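Local coordinates for beta-lactamase-like protein (Novosphingobium pentaromativorans US6-1, PDB 6AUF) that is a metallo-beta-lactamase family zinc protein that probably hydrolyses beta-lactam antibiotics at a two-zinc site, at residues Ile127-Gln135 with Val179-Ala190; Arg204-Ala212 with Ile239-Pro250. All coordinates share one frame; numbering follows the deposited sequence.

Interaction 1 (Ile127-Gln135 with Val179-Ala190); sequences IAAVASARQ and VRETPAHSPGSA. With ZN (zinc ion), chain C.
Ser132 and Glu181 make the polar half of this contact. The backbone N-H of Ser132 reaches Glu181 OE1 at 3.2 Å, meeting it nearly along the C-O axis, and Ser132 OG approaches the same oxygen as a probable second donor, at a separation whose exact length is doubtful at this resolution. With OG anti to the carbonyl carbon (chi1 -55°), the hydroxyl lies beside its own N, and both donors converge on OE1. The other oxygen, OE2, forms a salt bridge with Arg231 of helix 226-241.

The apolar half belongs to Val130, the last residue of strand 126-130. Its CG1 packs 3.9 Å from Val179 CG2 and 3.9 Å from Ala190 CB, while its CB lies against the extended Glu181 chain, 3.7 Å from CG. This joins two sheets of the metallo-beta-lactamase sandwich, since strand 126-130 belongs to one and strands 175-181 and 190-197 to the other.

The chain after Val130 also packs on a turn: the Ala133 methyl rests 3.7 Å from Gly188 O, and the CA atoms of Ala133 and Gly188, 3.9 Å apart, are the closest CA pair of the two segments. Gly188 sits in a type I turn from Ser186 to Ser189, just after His185, whose NE2 binds zinc at 2.1 Å alongside His107 and His109. ND1 of the same ring bonds to Thr213 O, which fixes the ring's rotation.

Held by the Ser132 N-H and Arg231, with the hydroxyl as a probable third partner, the buried Glu181 carboxylate is probably ionised, tying the chain just past strand 126-130 to the strand that leads into the zinc-binding loop.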
ATOM      1  N   ILE A 127      -6.973  11.135  -8.989  1.00 75.00           N
ATOM      2  CA  ILE A 127      -6.960  10.249  -7.832  1.00 76.24           C
ATOM      3  C   ILE A 127      -8.205   9.373  -7.862  1.00 73.82           C
ATOM      4  O   ILE A 127      -9.325   9.874  -8.050  1.00 69.87           O
ATOM      5  CB  ILE A 127      -6.884  11.058  -6.526  1.00 72.87           C
ATOM      6  CG1 ILE A 127      -5.525  11.765  -6.436  1.00 75.12           C
ATOM      7  CG2 ILE A 127      -7.175  10.173  -5.328  1.00 53.58           C
ATOM      8  CD1 ILE A 127      -5.488  12.879  -5.426  1.00 75.63           C
ATOM      9  N   ALA A 128      -8.008   8.066  -7.686  1.00 67.44           N
ATOM     10  CA  ALA A 128      -9.096   7.105  -7.585  1.00 62.77           C
ATOM     11  C   ALA A 128      -8.942   6.331  -6.289  1.00 67.28           C
ATOM     12  O   ALA A 128      -7.816   6.073  -5.852  1.00 64.10           O
ATOM     13  CB  ALA A 128      -9.120   6.138  -8.772  1.00 53.52           C
ATOM     14  N   ALA A 129     -10.071   5.966  -5.674  1.00 66.50           N
ATOM     15  CA  ALA A 129     -10.028   5.326  -4.365  1.00 56.71           C
ATOM     16  C   ALA A 129     -11.343   4.611  -4.084  1.00 57.81           C
ATOM     17  O   ALA A 129     -12.387   4.940  -4.656  1.00 60.28           O
ATOM     18  CB  ALA A 129      -9.726   6.347  -3.265  1.00 50.47           C
ATOM     19  N   VAL A 130     -11.268   3.615  -3.193  1.00 51.93           N
ATOM     20  CA  VAL A 130     -12.451   2.883  -2.757  1.00 53.26           C
ATOM     21  C   VAL A 130     -13.355   3.798  -1.939  1.00 60.01           C
ATOM     22  O   VAL A 130     -12.902   4.722  -1.251  1.00 66.81           O
ATOM     23  CB  VAL A 130     -12.070   1.636  -1.935  1.00 46.62           C
ATOM     24  CG1 VAL A 130     -11.222   0.709  -2.741  1.00 44.94           C
ATOM     25  CG2 VAL A 130     -11.373   2.034  -0.643  1.00 51.03           C
ATOM     26  N   ALA A 131     -14.650   3.529  -1.994  1.00 55.02           N
ATOM     27  CA  ALA A 131     -15.574   4.382  -1.263  1.00 61.57           C
ATOM     28  C   ALA A 131     -15.245   4.408   0.231  1.00 53.21           C
ATOM     29  O   ALA A 131     -15.343   5.458   0.877  1.00 59.09           O
ATOM     30  CB  ALA A 131     -17.015   3.922  -1.512  1.00 46.06           C
ATOM     31  N   SER A 132     -14.858   3.266   0.801  1.00 46.92           N
ATOM     32  CA  SER A 132     -14.537   3.217   2.226  1.00 53.93           C
ATOM     33  C   SER A 132     -13.394   4.153   2.628  1.00 59.36           C
ATOM     34  O   SER A 132     -13.197   4.393   3.830  1.00 56.61           O
ATOM     35  CB  SER A 132     -14.192   1.785   2.608  1.00 60.60           C
ATOM     36  OG  SER A 132     -15.252   0.923   2.245  1.00 63.13           O
ATOM     37  N   ALA A 133     -12.635   4.682   1.665  1.00 49.32           N
ATOM     38  CA  ALA A 133     -11.557   5.606   1.962  1.00 51.06           C
ATOM     39  C   ALA A 133     -11.889   7.054   1.639  1.00 53.06           C
ATOM     40  O   ALA A 133     -11.254   7.950   2.202  1.00 65.54           O
ATOM     41  CB  ALA A 133     -10.282   5.199   1.204  1.00 45.17           C
ATOM     42  N   ARG A 134     -12.886   7.304   0.786  1.00 49.51           N
ATOM     43  CA  ARG A 134     -13.098   8.639   0.227  1.00 57.53           C
ATOM     44  C   ARG A 134     -13.176   9.713   1.309  1.00 70.62           C
ATOM     45  O   ARG A 134     -12.517  10.753   1.208  1.00 78.12           O
ATOM     46  CB  ARG A 134     -14.365   8.649  -0.635  1.00 55.27           C
ATOM     47  CG  ARG A 134     -14.464   9.856  -1.549  1.00 64.47           C
ATOM     48  CD  ARG A 134     -15.887  10.128  -1.947  1.00 81.18           C
ATOM     49  NE  ARG A 134     -16.732  10.076  -0.764  1.00 97.12           N
ATOM     50  CZ  ARG A 134     -16.938  11.102   0.051  1.00107.61           C
ATOM     51  NH1 ARG A 134     -16.365  12.270  -0.202  1.00115.61           N
ATOM     52  NH2 ARG A 134     -17.718  10.960   1.117  1.00107.58           N
ATOM     53  N   GLN A 135     -13.989   9.488   2.347  1.00 67.12           N
ATOM     54  CA  GLN A 135     -14.194  10.519   3.363  1.00 73.41           C
ATOM     55  C   GLN A 135     -12.873  10.993   3.961  1.00 73.32           C
ATOM     56  O   GLN A 135     -12.612  12.198   4.025  1.00 83.23           O
ATOM     57  CB  GLN A 135     -15.121  10.002   4.459  1.00 82.13           C
ATOM     58  CG  GLN A 135     -16.574  10.102   4.094  1.00 96.72           C
ATOM     59  CD  GLN A 135     -17.075  11.530   4.121  1.00107.24           C
ATOM     60  OE1 GLN A 135     -17.961  11.908   3.348  1.00111.51           O
ATOM     61  NE2 GLN A 135     -16.519  12.332   5.027  1.00107.09           N
ATOM     62  N   VAL A 179      -8.761  -3.401  -8.005  1.00 56.08           N
ATOM     63  CA  VAL A 179      -8.750  -3.111  -6.572  1.00 60.40           C
ATOM     64  C   VAL A 179      -9.701  -4.040  -5.813  1.00 58.38           C
ATOM     65  O   VAL A 179     -10.748  -4.464  -6.312  1.00 56.73           O
ATOM     66  CB  VAL A 179      -9.145  -1.644  -6.308  1.00 55.04           C
ATOM     67  CG1 VAL A 179     -10.669  -1.495  -6.441  1.00 51.50           C
ATOM     68  CG2 VAL A 179      -8.692  -1.206  -4.924  1.00 45.30           C
ATOM     69  N   ARG A 180      -9.336  -4.331  -4.572  1.00 50.67           N
ATOM     70  CA  ARG A 180     -10.187  -5.035  -3.637  1.00 46.17           C
ATOM     71  C   ARG A 180     -10.251  -4.221  -2.354  1.00 54.20           C
ATOM     72  O   ARG A 180      -9.208  -3.798  -1.836  1.00 52.24           O
ATOM     73  CB  ARG A 180      -9.661  -6.443  -3.314  1.00 43.20           C
ATOM     74  CG  ARG A 180      -9.737  -7.500  -4.429  1.00 46.10           C
ATOM     75  CD  ARG A 180     -11.078  -7.638  -5.082  1.00 41.62           C
ATOM     76  NE  ARG A 180     -12.151  -7.948  -4.135  1.00 52.01           N
ATOM     77  CZ  ARG A 180     -12.694  -9.154  -3.964  1.00 55.31           C
ATOM     78  NH1 ARG A 180     -12.254 -10.195  -4.659  1.00 47.39           N
ATOM     79  NH2 ARG A 180     -13.685  -9.328  -3.085  1.00 56.71           N
ATOM     80  N   GLU A 181     -11.468  -4.014  -1.834  1.00 44.54           N
ATOM     81  CA  GLU A 181     -11.604  -3.506  -0.472  1.00 42.08           C
ATOM     82  C   GLU A 181     -11.166  -4.584   0.516  1.00 51.91           C
ATOM     83  O   GLU A 181     -11.727  -5.690   0.531  1.00 48.88           O
ATOM     84  CB  GLU A 181     -13.035  -3.054  -0.190  1.00 49.95           C
ATOM     85  CG  GLU A 181     -13.260  -1.587  -0.550  1.00 63.85           C
ATOM     86  CD  GLU A 181     -14.601  -1.055  -0.093  1.00 61.17           C
ATOM     87  OE1 GLU A 181     -14.809   0.187  -0.093  1.00 50.54           O
ATOM     88  OE2 GLU A 181     -15.446  -1.889   0.273  1.00 73.34           O
ATOM     89  N   THR A 182     -10.163  -4.263   1.336  1.00 35.36           N
ATOM     90  CA  THR A 182      -9.502  -5.226   2.225  1.00 45.76           C
ATOM     91  C   THR A 182      -9.362  -4.613   3.617  1.00 44.28           C
ATOM     92  O   THR A 182      -8.250  -4.325   4.071  1.00 53.37           O
ATOM     93  CB  THR A 182      -8.132  -5.640   1.660  1.00 44.67           C
ATOM     94  OG1 THR A 182      -7.300  -4.478   1.477  1.00 48.10           O
ATOM     95  CG2 THR A 182      -8.289  -6.299   0.315  1.00 42.64           C
ATOM     96  N   PRO A 183     -10.470  -4.421   4.337  1.00 51.03           N
ATOM     97  CA  PRO A 183     -10.455  -3.490   5.478  1.00 49.78           C
ATOM     98  C   PRO A 183      -9.933  -4.074   6.783  1.00 51.20           C
ATOM     99  O   PRO A 183     -10.536  -3.844   7.839  1.00 42.45           O
ATOM    100  CB  PRO A 183     -11.935  -3.089   5.612  1.00 40.87           C
ATOM    101  CG  PRO A 183     -12.596  -3.599   4.342  1.00 50.51           C
ATOM    102  CD  PRO A 183     -11.844  -4.829   4.010  1.00 49.48           C
ATOM    103  N   ALA A 184      -8.807  -4.802   6.730  1.00 46.53           N
ATOM    104  CA  ALA A 184      -8.254  -5.404   7.936  1.00 34.87           C
ATOM    105  C   ALA A 184      -7.566  -4.370   8.818  1.00 46.18           C
ATOM    106  O   ALA A 184      -7.731  -4.391  10.042  1.00 56.53           O
ATOM    107  CB  ALA A 184      -7.296  -6.528   7.569  1.00 34.42           C
ATOM    108  N   HIS A 185      -6.809  -3.453   8.225  1.00 44.78           N
ATOM    109  CA  HIS A 185      -5.951  -2.570   9.002  1.00 48.47           C
ATOM    110  C   HIS A 185      -6.628  -1.246   9.305  1.00 48.63           C
ATOM    111  O   HIS A 185      -6.384  -0.656  10.366  1.00 49.99           O
ATOM    112  CB  HIS A 185      -4.616  -2.350   8.259  1.00 41.26           C
ATOM    113  CG  HIS A 185      -3.831  -1.163   8.745  1.00 46.47           C
ATOM    114  ND1 HIS A 185      -3.024  -1.201   9.864  1.00 52.35           N
ATOM    115  CD2 HIS A 185      -3.753   0.103   8.275  1.00 50.67           C
ATOM    116  CE1 HIS A 185      -2.477  -0.013  10.057  1.00 43.05           C
ATOM    117  NE2 HIS A 185      -2.903   0.794   9.106  1.00 58.32           N
ATOM    118  N   SER A 186      -7.473  -0.782   8.396  1.00 50.46           N
ATOM    119  CA  SER A 186      -8.225   0.454   8.546  1.00 48.24           C
ATOM    120  C   SER A 186      -9.521   0.309   7.772  1.00 48.12           C
ATOM    121  O   SER A 186      -9.669  -0.610   6.956  1.00 55.78           O
ATOM    122  CB  SER A 186      -7.430   1.646   8.017  1.00 53.11           C
ATOM    123  OG  SER A 186      -7.390   1.575   6.603  1.00 55.41           O
ATOM    124  N   PRO A 187     -10.479   1.210   7.977  1.00 51.64           N
ATOM    125  CA  PRO A 187     -11.725   1.101   7.204  1.00 46.42           C
ATOM    126  C   PRO A 187     -11.520   1.245   5.709  1.00 48.59           C
ATOM    127  O   PRO A 187     -12.193   0.549   4.931  1.00 46.34           O
ATOM    128  CB  PRO A 187     -12.589   2.226   7.785  1.00 52.02           C
ATOM    129  CG  PRO A 187     -12.100   2.354   9.197  1.00 60.89           C
ATOM    130  CD  PRO A 187     -10.611   2.151   9.103  1.00 58.65           C
ATOM    131  N   GLY A 188     -10.608   2.124   5.283  1.00 49.29           N
ATOM    132  CA  GLY A 188     -10.390   2.432   3.886  1.00 43.42           C
ATOM    133  C   GLY A 188      -9.368   1.558   3.193  1.00 51.49           C
ATOM    134  O   GLY A 188      -9.026   1.813   2.032  1.00 55.84           O
ATOM    135  N   SER A 189      -8.870   0.524   3.867  1.00 45.79           N
ATOM    136  CA  SER A 189      -7.781  -0.268   3.311  1.00 41.42           C
ATOM    137  C   SER A 189      -8.166  -0.896   1.974  1.00 45.92           C
ATOM    138  O   SER A 189      -9.254  -1.464   1.814  1.00 48.74           O
ATOM    139  CB  SER A 189      -7.369  -1.351   4.300  1.00 40.72           C
ATOM    140  OG  SER A 189      -6.707  -2.386   3.601  1.00 46.87           O
ATOM    141  N   ALA A 190      -7.257  -0.789   1.011  1.00 49.67           N
ATOM    142  CA  ALA A 190      -7.410  -1.360  -0.315  1.00 48.49           C
ATOM    143  C   ALA A 190      -6.153  -2.133  -0.694  1.00 57.75           C
ATOM    144  O   ALA A 190      -5.043  -1.811  -0.266  1.00 63.16           O
ATOM    145  CB  ALA A 190      -7.671  -0.284  -1.356  1.00 49.61           C
TER
HETATM  146 ZN    ZN C 402      -1.826   2.520   8.669  1.00 53.85          ZN

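Interaction 2 (Arg204-Ala212 with Ile239-Pro250); sequences RMIAYADSA and IAQLPCDILVTP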
ATOM      1  N   ARG A 204       3.542 -12.576 -14.457  1.00 65.01           N
ATOM      2  CA  ARG A 204       3.278 -12.836 -13.058  1.00 63.11           C
ATOM      3  C   ARG A 204       2.255 -11.823 -12.587  1.00 76.19           C
ATOM      4  O   ARG A 204       2.222 -10.685 -13.067  1.00 84.94           O
ATOM      5  CB  ARG A 204       4.540 -12.709 -12.192  1.00 68.22           C
ATOM      6  CG  ARG A 204       5.719 -13.497 -12.681  1.00 73.20           C
ATOM      7  CD  ARG A 204       5.433 -14.980 -12.657  1.00 77.18           C
ATOM      8  NE  ARG A 204       6.691 -15.705 -12.577  1.00 96.01           N
ATOM      9  CZ  ARG A 204       6.846 -16.981 -12.893  1.00 96.53           C
ATOM     10  NH1 ARG A 204       5.806 -17.683 -13.328  1.00 90.01           N
ATOM     11  NH2 ARG A 204       8.044 -17.546 -12.777  1.00 95.82           N
ATOM     12  N   MET A 205       1.426 -12.239 -11.645  1.00 64.51           N
ATOM     13  CA  MET A 205       0.509 -11.319 -11.010  1.00 61.04           C
ATOM     14  C   MET A 205       1.197 -10.692  -9.810  1.00 61.09           C
ATOM     15  O   MET A 205       1.714 -11.398  -8.942  1.00 63.97           O
ATOM     16  CB  MET A 205      -0.766 -12.036 -10.588  1.00 54.97           C
ATOM     17  CG  MET A 205      -1.516 -12.619 -11.742  1.00 59.40           C
ATOM     18  SD  MET A 205      -2.103 -11.336 -12.856  1.00 70.17           S
ATOM     19  CE  MET A 205      -3.039 -10.296 -11.728  1.00 61.78           C
ATOM     20  N   ILE A 206       1.219  -9.387  -9.780  1.00 61.61           N
ATOM     21  CA  ILE A 206       1.698  -8.642  -8.630  1.00 59.19           C
ATOM     22  C   ILE A 206       0.508  -8.273  -7.753  1.00 62.97           C
ATOM     23  O   ILE A 206      -0.575  -7.911  -8.238  1.00 56.78           O
ATOM     24  CB  ILE A 206       2.493  -7.408  -9.093  1.00 61.00           C
ATOM     25  CG1 ILE A 206       3.803  -7.877  -9.725  1.00 67.21           C
ATOM     26  CG2 ILE A 206       2.772  -6.464  -7.934  1.00 58.07           C
ATOM     27  CD1 ILE A 206       4.390  -6.918 -10.683  1.00 75.49           C
ATOM     28  N   ALA A 207       0.694  -8.413  -6.449  1.00 59.90           N
ATOM     29  CA  ALA A 207      -0.309  -8.047  -5.461  1.00 56.02           C
ATOM     30  C   ALA A 207       0.326  -7.043  -4.513  1.00 53.51           C
ATOM     31  O   ALA A 207       1.231  -7.392  -3.751  1.00 58.99           O
ATOM     32  CB  ALA A 207      -0.818  -9.276  -4.709  1.00 51.96           C
ATOM     33  N   TYR A 208      -0.128  -5.791  -4.583  1.00 52.08           N
ATOM     34  CA  TYR A 208       0.226  -4.775  -3.597  1.00 53.71           C
ATOM     35  C   TYR A 208      -0.792  -4.876  -2.454  1.00 59.57           C
ATOM     36  O   TYR A 208      -1.793  -4.151  -2.384  1.00 55.66           O
ATOM     37  CB  TYR A 208       0.260  -3.399  -4.251  1.00 52.04           C
ATOM     38  CG  TYR A 208       0.840  -2.301  -3.382  1.00 55.51           C
ATOM     39  CD1 TYR A 208       2.056  -2.479  -2.712  1.00 49.08           C
ATOM     40  CD2 TYR A 208       0.183  -1.073  -3.244  1.00 54.30           C
ATOM     41  CE1 TYR A 208       2.587  -1.479  -1.908  1.00 45.78           C
ATOM     42  CE2 TYR A 208       0.706  -0.066  -2.442  1.00 50.18           C
ATOM     43  CZ  TYR A 208       1.907  -0.278  -1.778  1.00 55.56           C
ATOM     44  OH  TYR A 208       2.429   0.713  -0.989  1.00 59.78           O
ATOM     45  N   ALA A 209      -0.540  -5.835  -1.558  1.00 56.53           N
ATOM     46  CA  ALA A 209      -1.461  -6.112  -0.459  1.00 53.88           C
ATOM     47  C   ALA A 209      -1.165  -5.156   0.684  1.00 52.18           C
ATOM     48  O   ALA A 209      -0.027  -5.083   1.164  1.00 53.15           O
ATOM     49  CB  ALA A 209      -1.351  -7.559   0.014  1.00 45.96           C
ATOM     50  N   ASP A 210      -2.190  -4.417   1.097  1.00 49.25           N
ATOM     51  CA  ASP A 210      -2.082  -3.389   2.119  1.00 46.65           C
ATOM     52  C   ASP A 210      -1.565  -3.959   3.435  1.00 48.81           C
ATOM     53  O   ASP A 210      -1.626  -5.168   3.686  1.00 46.59           O
ATOM     54  CB  ASP A 210      -3.448  -2.755   2.342  1.00 44.82           C
ATOM     55  CG  ASP A 210      -3.364  -1.462   3.092  1.00 56.76           C
ATOM     56  OD1 ASP A 210      -2.231  -1.004   3.393  1.00 56.18           O
ATOM     57  OD2 ASP A 210      -4.443  -0.898   3.362  1.00 58.27           O
ATOM     58  N   SER A 211      -1.054  -3.065   4.291  1.00 49.34           N
ATOM     59  CA  SER A 211      -0.818  -3.425   5.687  1.00 48.64           C
ATOM     60  C   SER A 211      -2.038  -4.156   6.235  1.00 52.57           C
ATOM     61  O   SER A 211      -3.178  -3.807   5.917  1.00 50.18           O
ATOM     62  CB  SER A 211      -0.553  -2.177   6.531  1.00 50.66           C
ATOM     63  OG  SER A 211       0.252  -1.257   5.825  1.00 64.98           O
ATOM     64  N   ALA A 212      -1.804  -5.171   7.067  1.00 51.00           N
ATOM     65  CA  ALA A 212      -2.907  -5.989   7.563  1.00 55.09           C
ATOM     66  C   ALA A 212      -2.920  -6.066   9.085  1.00 54.53           C
ATOM     67  O   ALA A 212      -3.556  -6.965   9.655  1.00 45.56           O
ATOM     68  CB  ALA A 212      -2.862  -7.392   6.956  1.00 48.31           C
ATOM     69  N   ILE A 239      -7.573 -10.595   1.106  1.00 47.57           N
ATOM     70  CA  ILE A 239      -6.128 -10.528   0.961  1.00 50.17           C
ATOM     71  C   ILE A 239      -5.576 -11.912   0.649  1.00 57.67           C
ATOM     72  O   ILE A 239      -4.711 -12.077  -0.228  1.00 53.94           O
ATOM     73  CB  ILE A 239      -5.488  -9.931   2.230  1.00 45.34           C
ATOM     74  CG1 ILE A 239      -5.655  -8.421   2.270  1.00 41.99           C
ATOM     75  CG2 ILE A 239      -3.998 -10.282   2.305  1.00 41.20           C
ATOM     76  CD1 ILE A 239      -5.225  -7.838   3.599  1.00 39.95           C
ATOM     77  N   ALA A 240      -6.092 -12.929   1.344  1.00 51.73           N
ATOM     78  CA  ALA A 240      -5.537 -14.268   1.227  1.00 51.86           C
ATOM     79  C   ALA A 240      -5.793 -14.868  -0.144  1.00 57.52           C
ATOM     80  O   ALA A 240      -5.068 -15.789  -0.552  1.00 54.45           O
ATOM     81  CB  ALA A 240      -6.119 -15.174   2.313  1.00 43.86           C
ATOM     82  N   GLN A 241      -6.781 -14.344  -0.868  1.00 43.79           N
ATOM     83  CA  GLN A 241      -7.210 -14.904  -2.137  1.00 45.20           C
ATOM     84  C   GLN A 241      -6.822 -14.052  -3.332  1.00 44.77           C
ATOM     85  O   GLN A 241      -7.194 -14.396  -4.460  1.00 51.98           O
ATOM     86  CB  GLN A 241      -8.732 -15.111  -2.127  1.00 45.97           C
ATOM     87  CG  GLN A 241      -9.136 -16.439  -1.529  1.00 56.64           C
ATOM     88  CD  GLN A 241     -10.374 -16.319  -0.705  1.00 80.63           C
ATOM     89  OE1 GLN A 241     -10.303 -16.184   0.524  1.00 93.33           O
ATOM     90  NE2 GLN A 241     -11.532 -16.352  -1.368  1.00 76.25           N
ATOM     91  N   LEU A 242      -6.118 -12.947  -3.116  1.00 46.38           N
ATOM     92  CA  LEU A 242      -5.602 -12.147  -4.224  1.00 48.64           C
ATOM     93  C   LEU A 242      -4.789 -13.022  -5.175  1.00 47.68           C
ATOM     94  O   LEU A 242      -4.033 -13.892  -4.717  1.00 52.24           O
ATOM     95  CB  LEU A 242      -4.708 -11.019  -3.701  1.00 45.93           C
ATOM     96  CG  LEU A 242      -5.299 -10.039  -2.697  1.00 48.55           C
ATOM     97  CD1 LEU A 242      -4.274  -8.991  -2.279  1.00 42.02           C
ATOM     98  CD2 LEU A 242      -6.576  -9.388  -3.294  1.00 45.81           C
ATOM     99  N   PRO A 243      -4.906 -12.827  -6.488  1.00 50.13           N
ATOM    100  CA  PRO A 243      -3.884 -13.365  -7.397  1.00 51.33           C
ATOM    101  C   PRO A 243      -2.549 -12.741  -7.030  1.00 58.47           C
ATOM    102  O   PRO A 243      -2.419 -11.518  -6.955  1.00 62.74           O
ATOM    103  CB  PRO A 243      -4.373 -12.938  -8.783  1.00 52.00           C
ATOM    104  CG  PRO A 243      -5.267 -11.780  -8.534  1.00 51.43           C
ATOM    105  CD  PRO A 243      -5.887 -11.981  -7.186  1.00 52.05           C
ATOM    106  N   CYS A 244      -1.560 -13.596  -6.749  1.00 61.11           N
ATOM    107  CA  CYS A 244      -0.417 -13.145  -5.972  1.00 71.45           C
ATOM    108  C   CYS A 244       0.817 -14.001  -6.266  1.00 71.62           C
ATOM    109  O   CYS A 244       1.236 -14.833  -5.473  1.00 78.06           O
ATOM    110  CB  CYS A 244      -0.770 -13.189  -4.485  1.00 81.47           C
ATOM    111  SG  CYS A 244       0.438 -12.589  -3.290  1.00 74.67           S
ATOM    112  N   ASP A 245       1.414 -13.804  -7.443  1.00 70.70           N
ATOM    113  CA  ASP A 245       2.737 -14.369  -7.705  1.00 59.71           C
ATOM    114  C   ASP A 245       3.818 -13.611  -6.946  1.00 61.10           C
ATOM    115  O   ASP A 245       4.743 -14.220  -6.388  1.00 63.30           O
ATOM    116  CB  ASP A 245       3.035 -14.339  -9.196  1.00 61.67           C
ATOM    117  CG  ASP A 245       2.266 -15.383  -9.961  1.00 65.73           C
ATOM    118  OD1 ASP A 245       2.395 -16.587  -9.631  1.00 62.99           O
ATOM    119  OD2 ASP A 245       1.540 -14.989 -10.898  1.00 70.68           O
ATOM    120  N   ILE A 246       3.720 -12.285  -6.915  1.00 55.29           N
ATOM    121  CA  ILE A 246       4.736 -11.443  -6.295  1.00 61.20           C
ATOM    122  C   ILE A 246       4.047 -10.537  -5.287  1.00 59.61           C
ATOM    123  O   ILE A 246       3.315  -9.616  -5.671  1.00 61.55           O
ATOM    124  CB  ILE A 246       5.509 -10.616  -7.333  1.00 56.92           C
ATOM    125  CG1 ILE A 246       6.324 -11.541  -8.231  1.00 54.38           C
ATOM    126  CG2 ILE A 246       6.389  -9.595  -6.639  1.00 52.76           C
ATOM    127  CD1 ILE A 246       6.855 -10.848  -9.452  1.00 67.07           C
ATOM    128  N   LEU A 247       4.296 -10.778  -4.009  1.00 56.35           N
ATOM    129  CA  LEU A 247       3.726  -9.952  -2.959  1.00 59.57           C
ATOM    130  C   LEU A 247       4.537  -8.675  -2.765  1.00 60.77           C
ATOM    131  O   LEU A 247       5.768  -8.704  -2.731  1.00 56.00           O
ATOM    132  CB  LEU A 247       3.671 -10.731  -1.645  1.00 56.06           C
ATOM    133  CG  LEU A 247       3.185  -9.905  -0.461  1.00 52.80           C
ATOM    134  CD1 LEU A 247       1.733  -9.504  -0.707  1.00 47.02           C
ATOM    135  CD2 LEU A 247       3.333 -10.681   0.827  1.00 46.94           C
ATOM    136  N   VAL A 248       3.841  -7.549  -2.624  1.00 60.83           N
ATOM    137  CA  VAL A 248       4.472  -6.280  -2.285  1.00 62.33           C
ATOM    138  C   VAL A 248       3.593  -5.587  -1.252  1.00 54.04           C
ATOM    139  O   VAL A 248       2.366  -5.608  -1.365  1.00 63.64           O
ATOM    140  CB  VAL A 248       4.691  -5.392  -3.535  1.00 60.38           C
ATOM    141  CG1 VAL A 248       5.580  -4.194  -3.200  1.00 57.07           C
ATOM    142  CG2 VAL A 248       5.298  -6.201  -4.666  1.00 50.24           C
ATOM    143  N   THR A 249       4.219  -4.981  -0.240  1.00 51.08           N
ATOM    144  CA  THR A 249       3.518  -4.395   0.889  1.00 54.14           C
ATOM    145  C   THR A 249       3.903  -2.939   1.106  1.00 56.68           C
ATOM    146  O   THR A 249       5.068  -2.569   0.957  1.00 58.97           O
ATOM    147  CB  THR A 249       3.798  -5.167   2.183  1.00 54.80           C
ATOM    148  OG1 THR A 249       5.219  -5.287   2.374  1.00 52.51           O
ATOM    149  CG2 THR A 249       3.127  -6.547   2.152  1.00 52.72           C
ATOM    150  N   PRO A 250       2.947  -2.108   1.511  1.00 58.06           N
ATOM    151  CA  PRO A 250       3.256  -0.693   1.775  1.00 63.15           C
ATOM    152  C   PRO A 250       4.427  -0.476   2.717  1.00 63.93           C
ATOM    153  O   PRO A 250       5.120   0.541   2.610  1.00 67.16           O
ATOM    154  CB  PRO A 250       1.937  -0.177   2.364  1.00 55.42           C
ATOM    155  CG  PRO A 250       0.913  -0.994   1.645  1.00 54.43           C
ATOM    156  CD  PRO A 250       1.500  -2.379   1.561  1.00 46.51           C
TER
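Ala207 and Ala209 meet Leu242, Cys244 and Leu247 in the apolar centre of a beta-alpha-beta crossover, in which the chain runs from strand 203-208 by way of helix 226-241 to the parallel strand 246-248. Ala209 CB touches Leu247 CD1 at 3.7 Å, and Ala207 CB lies against the sulfur of Cys244, which is disulfide-bonded to Cys273 of helix 272-292. Ile239 of the crossover helix extends this layer to Ala212.

The other face of the two strands carries Ile206, Ile246, Tyr208 and Val248. Ile206 and Ile246 run abreast off the sheet, with Ile206 CG1 4.0 Å from Ile246 CB, and Ile206 CG2 reaches across to Val248 CG2. Tyr208 has CG anti to its backbone N (chi1 -170°), which carries the ring along Val248 to Pro250, where CZ stands 3.6 Å from Pro250 CG. Its hydroxyl bonds to Asp76.

Between the faces runs the parallel ladder. Ile246 N donates to Met205 O at 3.0 Å, Ala207 N to Ile246 O, and Val248 N to Ala207 O at 2.8 Å; a weak bond from Ala209 N to Val248 O ends the series.

Past the strand ends the contact turns polar toward the metal site. Asp210 OD1 is hydrogen-bonded to ND1 of His107, a zinc ligand, and OD2 probably to Ser189 OG, a second-shell arrangement that would hold the His107 ring in place for the metal. Pro250, which packs against Asp210 OD1, directly precedes the zinc ligand His251.

At the opposite end, Asp245 OD2 uses its anti lone pair to take the backbone N-H of Met205 at 2.9 Å and an almost straight 177°.

Overall arrangement
Both interactions are mostly buried and both reach the five-stranded sheet, but they use it differently. Interaction 1 bridges that sheet to the seven-stranded one through a single carboxylate and a small valine cluster, with Ser132 and Ala131 toward the surface. Interaction 2 covers nearly three times as much surface and joins neighbouring strands of one sheet by backbone bonds with apolar layers on both faces; its more open end lies around Arg204 and Pro243. They converge near the zinc site, where His185 packs on Ser211. A probable hydrogen bond between Ser189 OG and Asp210 OD2 (2.7 Å) is the polar link; farther from the metal, Thr182 CB lies 3.8 Å from Ile239 CG1.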